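Local coordinates for Lmo2812 protein (Listeria monocytogenes EGD-e, PDB 5ZQA) that is a penicillin-binding protein of the peptidase S11 family and probably acts as a serine-type D-Ala-D-Ala carboxypeptidase in peptidoglycan metabolism, at residues S64-A69 and L180-L185; Y115-T120 and A207-T212; E191-T196 and D223-G228; S218-D223 and A241-K246; Y235-T240 and K260-T265. One frame throughout, in Å; residues are numbered along the deposited sequence.

Contact 1 (S64-A69 and L180-L185); sequences SKLMTA and LLSSKL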
# COMPACT_ATOMS: atom_id res chain seq x y z
N SER A 64 3.92 -3.23 0.10
CA SER A 64 4.50 -3.49 1.42
C SER A 64 4.34 -2.31 2.37
O SER A 64 4.27 -2.50 3.60
CB SER A 64 5.99 -3.80 1.31
OG SER A 64 6.22 -4.96 0.53
N LYS A 65 4.29 -1.10 1.82
CA LYS A 65 4.16 0.09 2.65
C LYS A 65 2.87 0.14 3.45
O LYS A 65 2.79 0.87 4.45
CB LYS A 65 4.29 1.34 1.79
CG LYS A 65 5.68 1.52 1.19
CD LYS A 65 5.71 2.69 0.23
CE LYS A 65 7.13 3.06 -0.18
NZ LYS A 65 7.68 2.07 -1.13
N LEU A 66 1.87 -0.65 3.07
CA LEU A 66 0.64 -0.72 3.87
C LEU A 66 0.91 -1.38 5.21
O LEU A 66 0.31 -1.01 6.22
CB LEU A 66 -0.47 -1.46 3.12
CG LEU A 66 -0.98 -0.69 1.89
CD1 LEU A 66 -1.99 -1.51 1.12
CD2 LEU A 66 -1.59 0.66 2.28
N MET A 67 1.82 -2.35 5.24
CA MET A 67 2.14 -2.99 6.52
C MET A 67 2.99 -2.05 7.36
O MET A 67 2.79 -1.95 8.58
CB MET A 67 2.88 -4.32 6.33
CG MET A 67 3.34 -4.94 7.66
SD MET A 67 2.00 -5.29 8.82
CE MET A 67 1.42 -6.87 8.19
N THR A 68 3.92 -1.34 6.72
CA THR A 68 4.68 -0.34 7.45
C THR A 68 3.75 0.74 8.02
O THR A 68 3.90 1.13 9.17
CB THR A 68 5.76 0.28 6.55
OG1 THR A 68 6.57 -0.80 6.05
CG2 THR A 68 6.67 1.27 7.32
N ALA A 69 2.77 1.20 7.22
CA ALA A 69 1.78 2.17 7.70
C ALA A 69 1.03 1.62 8.92
O ALA A 69 0.86 2.34 9.91
CB ALA A 69 0.79 2.53 6.58
N LEU A 180 -6.89 -9.07 3.17
CA LEU A 180 -6.92 -9.15 4.62
C LEU A 180 -6.11 -8.01 5.24
O LEU A 180 -6.56 -7.37 6.19
CB LEU A 180 -6.37 -10.50 5.09
CG LEU A 180 -6.40 -10.73 6.60
CD1 LEU A 180 -7.76 -10.39 7.21
CD2 LEU A 180 -6.05 -12.16 6.90
N LEU A 181 -4.91 -7.78 4.72
CA LEU A 181 -4.08 -6.70 5.25
C LEU A 181 -4.77 -5.35 5.10
O LEU A 181 -4.81 -4.55 6.03
CB LEU A 181 -2.73 -6.67 4.55
CG LEU A 181 -1.84 -5.48 4.86
CD1 LEU A 181 -1.56 -5.35 6.35
CD2 LEU A 181 -0.55 -5.57 4.04
N SER A 182 -5.32 -5.10 3.91
CA SER A 182 -5.95 -3.83 3.63
C SER A 182 -7.20 -3.63 4.49
O SER A 182 -7.44 -2.54 5.00
CB SER A 182 -6.31 -3.73 2.14
OG SER A 182 -5.13 -3.82 1.35
N SER A 183 -7.99 -4.69 4.63
CA SER A 183 -9.21 -4.62 5.44
C SER A 183 -8.88 -4.36 6.91
O SER A 183 -9.51 -3.53 7.56
CB SER A 183 -10.03 -5.91 5.27
OG SER A 183 -9.38 -7.02 5.84
N LYS A 184 -7.86 -5.06 7.43
CA LYS A 184 -7.45 -4.87 8.81
C LYS A 184 -6.90 -3.47 9.04
O LYS A 184 -7.16 -2.85 10.07
CB LYS A 184 -6.40 -5.92 9.20
CG LYS A 184 -6.05 -5.93 10.68
CD LYS A 184 -7.14 -6.56 11.52
CE LYS A 184 -7.31 -8.04 11.20
NZ LYS A 184 -8.22 -8.68 12.19
N LEU A 185 -6.13 -2.97 8.07
CA LEU A 185 -5.59 -1.62 8.17
C LEU A 185 -6.72 -0.59 8.23
O LEU A 185 -6.73 0.30 9.10
CB LEU A 185 -4.65 -1.33 6.99
CG LEU A 185 -4.16 0.11 6.83
CD1 LEU A 185 -3.34 0.55 8.03
CD2 LEU A 185 -3.35 0.24 5.54
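Helix 65-69 and helix 180-185 run in roughly the same direction where Leu66 and Met67 face Leu181 and Ser182, their axes 10.2 Å apart at closest approach and crossing at 29°. No hydrogen bond links the two helices here; apolar branches make the contact. Leu66 points toward the other helix: its CD2 methyl meets Leu185 CD2 at 3.7 Å, the two side chains lying at about a right angle. The other branch, CD1, rests 3.9 Å from Ser182 OG, a hydroxyl whose polar partner is Leu178 O one turn earlier in its own helix. Met67 leaves its helix with CG anti to the backbone N (chi1 174°) and then bends at both following torsions, which swings the terminal CE round to Leu181 CD1 at 3.8 Å. Leu181 thus spans both residues, with CD1 on the methionine and CD2 at 4.2 Å from Leu66 CB. Next to Leu66 in sequence, Lys65, the predicted proton acceptor, turns the other way and hydrogen-bonds Ser62, Asn124 and Ser162. Strand 222-230 adjoins the pair through Leu225, which touches both Leu66 and Ser182, while helix 139-150 adjoins Met67 and helix 111-120 lies against Ala69.

Contact 2 (Y115-T120 and A207-T212); sequences YSAMLT and AKLEST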
# COMPACT_ATOMS: atom_id res chain seq x y z
N TYR A 115 5.41 9.48 6.87
CA TYR A 115 4.21 8.67 6.66
C TYR A 115 3.42 9.15 5.43
O TYR A 115 3.04 8.33 4.58
CB TYR A 115 3.38 8.71 7.95
CG TYR A 115 1.96 8.20 7.86
CD1 TYR A 115 0.91 9.08 7.64
CD2 TYR A 115 1.67 6.86 8.09
CE1 TYR A 115 -0.40 8.64 7.58
CE2 TYR A 115 0.36 6.41 8.04
CZ TYR A 115 -0.67 7.31 7.79
OH TYR A 115 -1.97 6.88 7.74
N SER A 116 3.21 10.46 5.31
CA SER A 116 2.52 10.98 4.13
C SER A 116 3.28 10.66 2.85
O SER A 116 2.67 10.25 1.86
CB SER A 116 2.31 12.49 4.24
OG SER A 116 1.52 12.81 5.37
N ALA A 117 4.60 10.87 2.85
CA ALA A 117 5.41 10.63 1.65
C ALA A 117 5.38 9.16 1.25
O ALA A 117 5.26 8.83 0.07
CB ALA A 117 6.85 11.10 1.88
N MET A 118 5.49 8.28 2.23
CA MET A 118 5.40 6.85 1.97
C MET A 118 4.09 6.48 1.27
O MET A 118 4.09 5.78 0.26
CB MET A 118 5.57 6.09 3.29
CG MET A 118 5.37 4.61 3.18
SD MET A 118 5.68 3.80 4.76
CE MET A 118 4.16 4.19 5.64
N LEU A 119 2.96 6.96 1.79
CA LEU A 119 1.67 6.54 1.27
C LEU A 119 1.27 7.25 -0.02
O LEU A 119 0.64 6.65 -0.89
CB LEU A 119 0.58 6.75 2.32
CG LEU A 119 0.59 5.77 3.50
CD1 LEU A 119 -0.58 6.11 4.42
CD2 LEU A 119 0.50 4.33 3.02
N THR A 120 1.67 8.52 -0.15
CA THR A 120 1.21 9.37 -1.25
C THR A 120 2.07 9.22 -2.50
O THR A 120 1.56 8.89 -3.59
CB THR A 120 1.19 10.85 -0.80
OG1 THR A 120 0.29 11.00 0.30
CG2 THR A 120 0.72 11.76 -1.92
N ALA A 207 6.65 21.22 1.49
CA ALA A 207 6.64 20.61 0.17
C ALA A 207 5.31 19.93 -0.12
O ALA A 207 4.73 19.30 0.77
CB ALA A 207 7.78 19.62 0.04
N LYS A 208 4.84 20.04 -1.35
CA LYS A 208 3.61 19.38 -1.76
C LYS A 208 3.94 18.09 -2.49
O LYS A 208 4.76 18.07 -3.41
CB LYS A 208 2.75 20.31 -2.63
CG LYS A 208 2.32 21.58 -1.89
CD LYS A 208 1.16 22.33 -2.57
CE LYS A 208 0.48 21.49 -3.65
NZ LYS A 208 -0.47 22.27 -4.50
N LEU A 209 3.30 17.01 -2.05
CA LEU A 209 3.52 15.69 -2.62
C LEU A 209 2.32 15.25 -3.45
O LEU A 209 1.19 15.48 -3.06
CB LEU A 209 3.80 14.68 -1.51
CG LEU A 209 4.96 15.09 -0.59
CD1 LEU A 209 5.35 13.96 0.32
CD2 LEU A 209 6.18 15.57 -1.38
N GLU A 210 2.58 14.62 -4.59
CA GLU A 210 1.51 14.21 -5.50
C GLU A 210 1.19 12.74 -5.37
O GLU A 210 2.09 11.90 -5.41
CB GLU A 210 1.88 14.53 -6.94
CG GLU A 210 1.87 16.00 -7.29
CD GLU A 210 0.51 16.50 -7.72
OE1 GLU A 210 -0.51 15.92 -7.29
OE2 GLU A 210 0.46 17.48 -8.50
N SER A 211 -0.09 12.42 -5.24
CA SER A 211 -0.51 11.02 -5.15
C SER A 211 -0.25 10.25 -6.44
O SER A 211 -0.46 10.76 -7.54
CB SER A 211 -1.99 10.93 -4.81
OG SER A 211 -2.35 9.56 -4.68
N THR A 212 0.18 9.01 -6.27
CA THR A 212 0.28 8.07 -7.38
C THR A 212 -1.07 7.45 -7.75
O THR A 212 -1.18 6.75 -8.77
CB THR A 212 1.26 6.93 -7.05
OG1 THR A 212 0.80 6.24 -5.88
CG2 THR A 212 2.68 7.46 -6.80
O HOH W 1 1.80 5.82 -3.26
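The C-terminal end of helix 111-120, which leads into the loop carrying the predicted active-site Ser122, is tied to the chain just beyond strand 208-210 by one backbone hydrogen bond, from Thr212 N to Thr120 O. Thr212 N lies 3.0 Å from Thr120 O and approaches it almost head-on, with a C=O...N angle of 162°. Ser211 CA adds a CA-H...O contact to Thr120 O at 3.4 Å. A water also bonds weakly to the same carbonyl, donates to Leu119 O at 2.8 Å, and meets Thr212 OG1, so that the last carbonyls of the helix are engaged by the opposing chain and by solvent together. The strand itself belongs to a two-stranded antiparallel sheet with strand 200-202, and strand 208-210 runs beside the helix, the axes of the two short segments 23° from parallel. Thr120 divides its side chain between the two elements. Its OG1 turns back to Ser116 O at 2.9 Å, which already accepts Thr120 N, whereas CG2, placed anti to the backbone N, presses on the Ser211 backbone, 3.5 Å from Ser211 N. Ala117, about one turn before Thr120, receives Leu209 CD1 at 3.6 Å from its CB. Thr212 OG1 has a further partner in Thr227 OG1, on the strand that carries the predicted substrate-binding Lys226.

Contact 3 (E191-T196 and D223-G228); sequences EVLETT and DGLKTG. With MG (magnesium ion), chain C.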
# COMPACT_ATOMS: atom_id res chain seq x y z
N GLU A 191 -8.58 6.26 9.83
CA GLU A 191 -8.00 7.54 9.46
C GLU A 191 -6.93 7.42 8.37
O GLU A 191 -6.51 8.42 7.81
CB GLU A 191 -7.41 8.23 10.70
CG GLU A 191 -6.06 7.72 11.17
CD GLU A 191 -6.12 6.46 12.02
OE1 GLU A 191 -7.21 5.89 12.25
OE2 GLU A 191 -5.04 6.02 12.49
N VAL A 192 -6.51 6.20 8.04
CA VAL A 192 -5.54 6.05 6.96
C VAL A 192 -6.11 6.63 5.67
O VAL A 192 -5.38 7.19 4.84
CB VAL A 192 -5.11 4.56 6.78
CG1 VAL A 192 -6.25 3.69 6.25
CG2 VAL A 192 -3.88 4.46 5.86
N LEU A 193 -7.43 6.53 5.51
CA LEU A 193 -8.09 7.01 4.31
C LEU A 193 -8.09 8.54 4.23
O LEU A 193 -8.24 9.10 3.15
CB LEU A 193 -9.51 6.45 4.23
CG LEU A 193 -9.60 4.92 4.26
CD1 LEU A 193 -11.06 4.51 4.29
CD2 LEU A 193 -8.90 4.32 3.07
N GLU A 194 -7.91 9.21 5.37
CA GLU A 194 -7.78 10.66 5.36
C GLU A 194 -6.55 11.07 4.56
O GLU A 194 -6.55 12.13 3.92
CB GLU A 194 -7.71 11.20 6.80
CG GLU A 194 -9.03 11.03 7.55
CD GLU A 194 -8.96 11.41 9.02
OE1 GLU A 194 -8.04 12.16 9.42
OE2 GLU A 194 -9.83 10.96 9.79
N THR A 195 -5.51 10.24 4.57
CA THR A 195 -4.30 10.53 3.81
C THR A 195 -4.40 9.99 2.38
O THR A 195 -4.10 10.70 1.43
CB THR A 195 -3.03 9.97 4.51
OG1 THR A 195 -2.87 10.59 5.79
CG2 THR A 195 -1.78 10.24 3.69
N THR A 196 -4.86 8.74 2.24
CA THR A 196 -4.84 8.10 0.93
C THR A 196 -5.91 8.66 -0.02
O THR A 196 -5.84 8.41 -1.22
CB THR A 196 -5.01 6.56 1.03
OG1 THR A 196 -6.27 6.24 1.64
CG2 THR A 196 -3.87 5.95 1.87
N ASP A 223 -11.42 6.07 -2.08
CA ASP A 223 -10.63 6.85 -1.12
C ASP A 223 -9.28 6.21 -0.77
O ASP A 223 -8.63 6.62 0.19
CB ASP A 223 -11.44 7.12 0.16
CG ASP A 223 -12.13 5.88 0.73
OD1 ASP A 223 -11.81 4.75 0.33
OD2 ASP A 223 -13.02 6.06 1.60
N GLY A 224 -8.85 5.24 -1.57
CA GLY A 224 -7.56 4.60 -1.35
C GLY A 224 -7.30 3.58 -2.45
O GLY A 224 -8.12 3.45 -3.36
N LEU A 225 -6.20 2.83 -2.36
CA LEU A 225 -5.36 2.76 -1.18
C LEU A 225 -3.85 2.90 -1.48
O LEU A 225 -3.16 3.66 -0.82
CB LEU A 225 -5.62 1.44 -0.46
CG LEU A 225 -5.16 1.26 0.99
CD1 LEU A 225 -5.78 2.33 1.89
CD2 LEU A 225 -5.56 -0.12 1.47
N LYS A 226 -3.33 2.13 -2.43
CA LYS A 226 -1.88 2.13 -2.64
C LYS A 226 -1.46 1.51 -3.97
O LYS A 226 -1.95 0.44 -4.33
CB LYS A 226 -1.17 1.38 -1.50
CG LYS A 226 0.37 1.47 -1.54
CD LYS A 226 0.88 2.82 -1.05
CE LYS A 226 2.35 3.01 -1.37
NZ LYS A 226 2.59 3.26 -2.83
N THR A 227 -0.52 2.15 -4.65
CA THR A 227 0.10 1.64 -5.87
C THR A 227 1.39 0.89 -5.61
O THR A 227 2.00 1.03 -4.54
CB THR A 227 0.45 2.77 -6.85
OG1 THR A 227 1.34 3.69 -6.20
CG2 THR A 227 -0.79 3.52 -7.30
N GLY A 228 1.83 0.11 -6.60
CA GLY A 228 3.17 -0.45 -6.60
C GLY A 228 3.65 -0.61 -8.02
O GLY A 228 2.83 -0.77 -8.93
MG MG C . -4.92 4.84 13.96
O HOH W 2 -3.21 5.61 14.77
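Thr196 and Asp223 make the polar link between helix 192-196 and strand 223-228, which cross at 85°. Thr196 OG1 donates to Asp223 O over 2.8 Å, in the carbonyl plane and on a lone pair. With OG1 between the backbone N and the carbonyl carbon (chi1 62°), the hydroxyl faces the strand and CG2 lies toward Leu225, 3.6 Å from Leu225 O. The backbones come close here, with Thr196 CA 5.0 Å from Gly224 CA.

Apolar packing centres on Leu193. Its CD2 meets Leu225 CD1 at 3.9 Å, the side chains crossing at about a right angle, while CD1 lies 3.7 Å from Asp223 OD2. The carboxylate has its own partner, Asp223 OD1 forming a salt bridge with Arg247.

Metal binding occupies the opposite end of the helical segment: Glu191 OE2 coordinates the magnesium ion at 1.9 Å, together with His189 and a water.

The strand bulges twice against strand 236-243, Asp223 and Gly224 both facing Thr240, and Leu225 and Lys226 both facing Ile238; these are classic beta bulges, and a cis peptide precedes Leu225. Lys226, predicted to bind substrate, bonds Ser122 OG and leads the Lys-Thr-Gly sequence that, in penicillin-binding proteins, lies on the strand edging the active site.

Contact 4 (S218-D223 and A241-K246); sequences SIQGLD and AERGGK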
# COMPACT_ATOMS: atom_id res chain seq x y z
N SER A 218 -12.10 10.22 -9.83
CA SER A 218 -12.60 9.61 -11.07
C SER A 218 -13.61 8.49 -10.82
O SER A 218 -14.45 8.20 -11.67
CB SER A 218 -11.43 9.06 -11.88
OG SER A 218 -10.63 10.12 -12.36
N ILE A 219 -13.50 7.86 -9.66
CA ILE A 219 -14.45 6.83 -9.25
C ILE A 219 -15.13 7.31 -7.99
O ILE A 219 -14.46 7.56 -6.98
CB ILE A 219 -13.76 5.47 -8.99
CG1 ILE A 219 -13.12 4.94 -10.27
CG2 ILE A 219 -14.77 4.47 -8.44
CD1 ILE A 219 -12.47 3.59 -10.13
N GLN A 220 -16.45 7.45 -8.04
CA GLN A 220 -17.16 7.95 -6.88
C GLN A 220 -16.94 7.02 -5.70
O GLN A 220 -16.98 5.80 -5.85
CB GLN A 220 -18.66 8.11 -7.18
CG GLN A 220 -19.42 8.85 -6.10
CD GLN A 220 -19.82 7.96 -4.95
OE1 GLN A 220 -20.13 6.78 -5.14
NE2 GLN A 220 -19.82 8.51 -3.74
N GLY A 221 -16.66 7.61 -4.54
CA GLY A 221 -16.50 6.84 -3.32
C GLY A 221 -15.10 6.28 -3.12
O GLY A 221 -14.81 5.75 -2.05
N LEU A 222 -14.23 6.38 -4.12
CA LEU A 222 -12.89 5.81 -4.00
C LEU A 222 -12.01 6.67 -3.11
O LEU A 222 -11.87 7.87 -3.35
CB LEU A 222 -12.24 5.64 -5.38
CG LEU A 222 -10.89 4.92 -5.32
CD1 LEU A 222 -11.01 3.51 -5.82
CD2 LEU A 222 -9.80 5.67 -6.06
N ASP A 223 -11.42 6.07 -2.08
CA ASP A 223 -10.63 6.85 -1.12
C ASP A 223 -9.28 6.21 -0.77
O ASP A 223 -8.63 6.62 0.19
CB ASP A 223 -11.44 7.12 0.16
CG ASP A 223 -12.13 5.88 0.73
OD1 ASP A 223 -11.81 4.75 0.33
OD2 ASP A 223 -13.02 6.06 1.60
N ALA A 241 -13.23 1.63 -2.01
CA ALA A 241 -14.32 2.58 -2.19
C ALA A 241 -15.48 2.16 -1.31
O ALA A 241 -15.68 0.97 -1.08
CB ALA A 241 -14.76 2.62 -3.65
N GLU A 242 -16.25 3.13 -0.83
CA GLU A 242 -17.46 2.85 -0.07
C GLU A 242 -18.65 3.58 -0.69
O GLU A 242 -18.54 4.76 -1.03
CB GLU A 242 -17.30 3.26 1.40
CG GLU A 242 -18.50 2.92 2.26
CD GLU A 242 -18.36 3.40 3.70
OE1 GLU A 242 -17.74 4.47 3.92
OE2 GLU A 242 -18.86 2.70 4.61
N ARG A 243 -19.75 2.85 -0.86
CA ARG A 243 -21.02 3.41 -1.33
C ARG A 243 -22.16 2.77 -0.58
O ARG A 243 -22.22 1.55 -0.47
CB ARG A 243 -21.22 3.16 -2.82
CG ARG A 243 -20.17 3.77 -3.71
CD ARG A 243 -20.41 3.39 -5.16
NE ARG A 243 -19.32 3.87 -5.99
CZ ARG A 243 -19.09 3.48 -7.24
NH1 ARG A 243 -19.88 2.58 -7.82
NH2 ARG A 243 -18.06 3.97 -7.90
N GLY A 244 -23.09 3.59 -0.08
CA GLY A 244 -24.26 3.07 0.61
C GLY A 244 -23.93 2.21 1.81
O GLY A 244 -24.63 1.24 2.10
N GLY A 245 -22.85 2.54 2.50
CA GLY A 245 -22.42 1.79 3.67
C GLY A 245 -21.67 0.50 3.38
O GLY A 245 -21.26 -0.21 4.31
N LYS A 246 -21.48 0.19 2.10
CA LYS A 246 -20.79 -1.02 1.69
C LYS A 246 -19.41 -0.65 1.15
O LYS A 246 -19.31 0.14 0.23
CB LYS A 246 -21.58 -1.78 0.61
CG LYS A 246 -20.77 -2.82 -0.15
CD LYS A 246 -21.59 -3.47 -1.25
CE LYS A 246 -20.72 -4.39 -2.11
NZ LYS A 246 -21.51 -5.02 -3.20
O HOH W 3 -19.90 7.10 -1.20
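Gly221 and Glu242 join the open ends of the beta hairpin made by strands 222-230 and 236-243, where Leu222 and Ala241 form an antiparallel non-hydrogen-bonded pair. Glu242 N donates to Gly221 O at 3.2 Å, coming from well above the carbonyl plane, and Ala241 CA adds a CA-H...O contact to that same oxygen. Just before the strand, a type II turn from Ile219 to Leu222 is closed by Leu222 N on Ile219 O. The turn leaves Gln220 O facing Arg243, whose guanidinium grips it side-on with two nitrogens. Arg243 NE and Arg243 NH2 each lie 3.0 Å from Gln220 O, which sits in the guanidinium plane. NH2 uses a lone pair in the carbonyl plane, whereas NE stands 48° out of that plane. Arg243 can reach this far because its chain is extended from CG to NE, and Ile219 CG2 touches the guanidinium edge, 3.4 Å from NH2. Gln220 bends at chi2 (-83°), folding its amide back across the arginine. At the end of strand 236-243, a type I' turn from Arg243 to Lys246 leads into strand 246-255 and pairs the backbone N and O of these two residues with each other, Gly244 and Gly245 holding its positive-phi corners. Glu242 O is satisfied by a water that donates to it at 2.7 Å and in turn accepts from Gln220 NE2 at 2.9 Å.

Contact 5 (Y235-T240 and K260-T265); sequences YCFIGT and KRFKDT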
# COMPACT_ATOMS: atom_id res chain seq x y z
N TYR A 235 2.63 -3.35 -12.86
CA TYR A 235 1.90 -2.23 -12.27
C TYR A 235 0.77 -2.74 -11.38
O TYR A 235 -0.09 -3.49 -11.82
CB TYR A 235 1.36 -1.31 -13.37
CG TYR A 235 2.47 -0.55 -14.07
CD1 TYR A 235 3.12 -1.09 -15.17
CD2 TYR A 235 2.87 0.70 -13.61
CE1 TYR A 235 4.15 -0.40 -15.80
CE2 TYR A 235 3.89 1.40 -14.23
CZ TYR A 235 4.52 0.84 -15.33
OH TYR A 235 5.54 1.53 -15.96
N CYS A 236 0.80 -2.31 -10.11
CA CYS A 236 -0.07 -2.86 -9.09
C CYS A 236 -0.90 -1.77 -8.43
O CYS A 236 -0.47 -0.63 -8.34
CB CYS A 236 0.74 -3.58 -8.02
SG CYS A 236 1.78 -4.95 -8.64
N PHE A 237 -2.09 -2.13 -7.95
CA PHE A 237 -2.90 -1.17 -7.21
C PHE A 237 -3.90 -1.87 -6.31
O PHE A 237 -4.61 -2.77 -6.76
CB PHE A 237 -3.65 -0.22 -8.17
CG PHE A 237 -4.45 0.86 -7.46
CD1 PHE A 237 -3.81 1.79 -6.65
CD2 PHE A 237 -5.82 0.94 -7.60
CE1 PHE A 237 -4.53 2.79 -6.00
CE2 PHE A 237 -6.55 1.94 -6.95
CZ PHE A 237 -5.91 2.85 -6.15
N ILE A 238 -3.94 -1.45 -5.05
CA ILE A 238 -5.01 -1.83 -4.14
C ILE A 238 -5.95 -0.63 -4.05
O ILE A 238 -5.53 0.45 -3.64
CB ILE A 238 -4.49 -2.22 -2.74
CG1 ILE A 238 -3.65 -3.49 -2.85
CG2 ILE A 238 -5.67 -2.48 -1.78
CD1 ILE A 238 -2.96 -3.91 -1.55
N GLY A 239 -7.19 -0.83 -4.48
CA GLY A 239 -8.20 0.21 -4.41
C GLY A 239 -9.21 -0.06 -3.32
O GLY A 239 -9.42 -1.20 -2.94
N THR A 240 -9.84 1.00 -2.81
CA THR A 240 -10.97 0.82 -1.92
C THR A 240 -11.95 1.96 -2.12
O THR A 240 -11.56 3.10 -2.41
CB THR A 240 -10.53 0.68 -0.44
OG1 THR A 240 -11.67 0.32 0.36
CG2 THR A 240 -9.90 1.96 0.10
N LYS A 260 -3.23 0.78 -17.37
CA LYS A 260 -3.99 -0.47 -17.34
C LYS A 260 -4.36 -0.90 -15.93
O LYS A 260 -5.43 -1.49 -15.73
CB LYS A 260 -3.20 -1.59 -18.02
CG LYS A 260 -3.24 -1.54 -19.55
CD LYS A 260 -2.16 -2.41 -20.14
CE LYS A 260 -2.28 -2.52 -21.67
NZ LYS A 260 -3.49 -3.30 -22.02
N ARG A 261 -3.50 -0.64 -14.94
CA ARG A 261 -3.87 -1.06 -13.59
C ARG A 261 -5.11 -0.30 -13.15
O ARG A 261 -5.92 -0.83 -12.39
CB ARG A 261 -2.72 -0.83 -12.59
CG ARG A 261 -2.55 0.59 -12.13
CD ARG A 261 -1.39 0.71 -11.18
NE ARG A 261 -0.72 1.99 -11.38
CZ ARG A 261 0.48 2.28 -10.89
NH1 ARG A 261 1.16 1.38 -10.19
NH2 ARG A 261 1.02 3.46 -11.14
N PHE A 262 -5.29 0.93 -13.63
CA PHE A 262 -6.45 1.70 -13.22
C PHE A 262 -7.69 1.34 -14.06
O PHE A 262 -8.81 1.37 -13.56
CB PHE A 262 -6.14 3.20 -13.26
CG PHE A 262 -5.07 3.63 -12.27
CD1 PHE A 262 -5.22 3.36 -10.92
CD2 PHE A 262 -3.92 4.28 -12.70
CE1 PHE A 262 -4.25 3.75 -10.01
CE2 PHE A 262 -2.95 4.66 -11.79
CZ PHE A 262 -3.12 4.39 -10.44
N LYS A 263 -7.48 0.99 -15.33
CA LYS A 263 -8.58 0.49 -16.15
C LYS A 263 -9.12 -0.81 -15.59
O LYS A 263 -10.34 -1.03 -15.58
CB LYS A 263 -8.13 0.28 -17.59
CG LYS A 263 -7.70 1.53 -18.30
CD LYS A 263 -8.89 2.37 -18.72
CE LYS A 263 -8.45 3.45 -19.71
NZ LYS A 263 -9.61 4.21 -20.22
N ASP A 264 -8.22 -1.68 -15.13
CA ASP A 264 -8.64 -2.92 -14.47
C ASP A 264 -9.44 -2.61 -13.20
O ASP A 264 -10.44 -3.27 -12.91
CB ASP A 264 -7.45 -3.80 -14.08
CG ASP A 264 -6.71 -4.39 -15.27
OD1 ASP A 264 -7.24 -4.39 -16.40
OD2 ASP A 264 -5.57 -4.88 -15.05
N THR A 265 -8.96 -1.64 -12.42
CA THR A 265 -9.63 -1.27 -11.18
C THR A 265 -11.03 -0.74 -11.45
O THR A 265 -11.96 -1.03 -10.69
CB THR A 265 -8.80 -0.25 -10.39
OG1 THR A 265 -7.57 -0.86 -10.04
CG2 THR A 265 -9.51 0.19 -9.12
O HOH W 4 -7.36 -2.44 -7.72
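Strand 236-240 and helix 260-265 lie 8.2 Å apart at closest approach of their axes and cross at -33°, drawing nearest where Tyr235 faces Arg261. Arg261 supplies the polar link: its NH1 donates to Cys236 O at 3.2 Å, the donor tilted 27° from the carbonyl plane. The arginine leaves the helix with CG between the backbone N and the carbonyl carbon (chi1 79°) and bends at chi3, which carries the guanidinium along the start of the strand. There the Tyr235 ring stands nearly perpendicular to it, presenting its CD2 edge to one guanidinium face, with CD2 3.9 Å from NH1. The aliphatic part of the arginine rests on the base of Phe237, Arg261 CD lying 3.9 Å from Phe237 CB. The Phe237 ring is met by two more residues of the helix, while Gly239 N of its own strand lies over its opposite face. Phe262 points an edge at the other face in a T-shaped pair, ring centroids 5.2 Å apart, with CE1 above the ring centre. At the edge of Phe237, Thr265 OG1 approaches CD2 to 3.5 Å; this hydroxyl donates to Arg261 O and accepts a hydrogen bond from a water that also donates to Phe237 O. Helix 258-272 thereby packs on one side of the five-stranded sheet, Thr265 also touching strand 246-255, while on the other side Ile238 meets Leu178 and Ser182 of helix 175-188.

In the fold
Along the chain contact 1 closes before contacts 3, 4 and 5 open, whereas contact 2 crosses both 1 and 3. Contacts 3, 4 and 5 share the antiparallel sheet through its neighbouring strands 222-230 and 236-243; contacts 3 and 4 overlap at Asp223, with centres 13 Å apart. The centres of contacts 1 and 3 are about 10 Å apart, the two joined by Leu66 and Leu225, and contact 2 meets both. The predicted active-site residues Ser62, Lys65, Ser122 and Lys226 gather where these three contacts converge, between helices and sheet edge, the usual placement in penicillin-binding proteins. Contact 4 stands outermost, its centre about 18 Å from the centre of the chain and about 21 Å from that of contact 2, while contact 5 covers the sheet with helix 258-272.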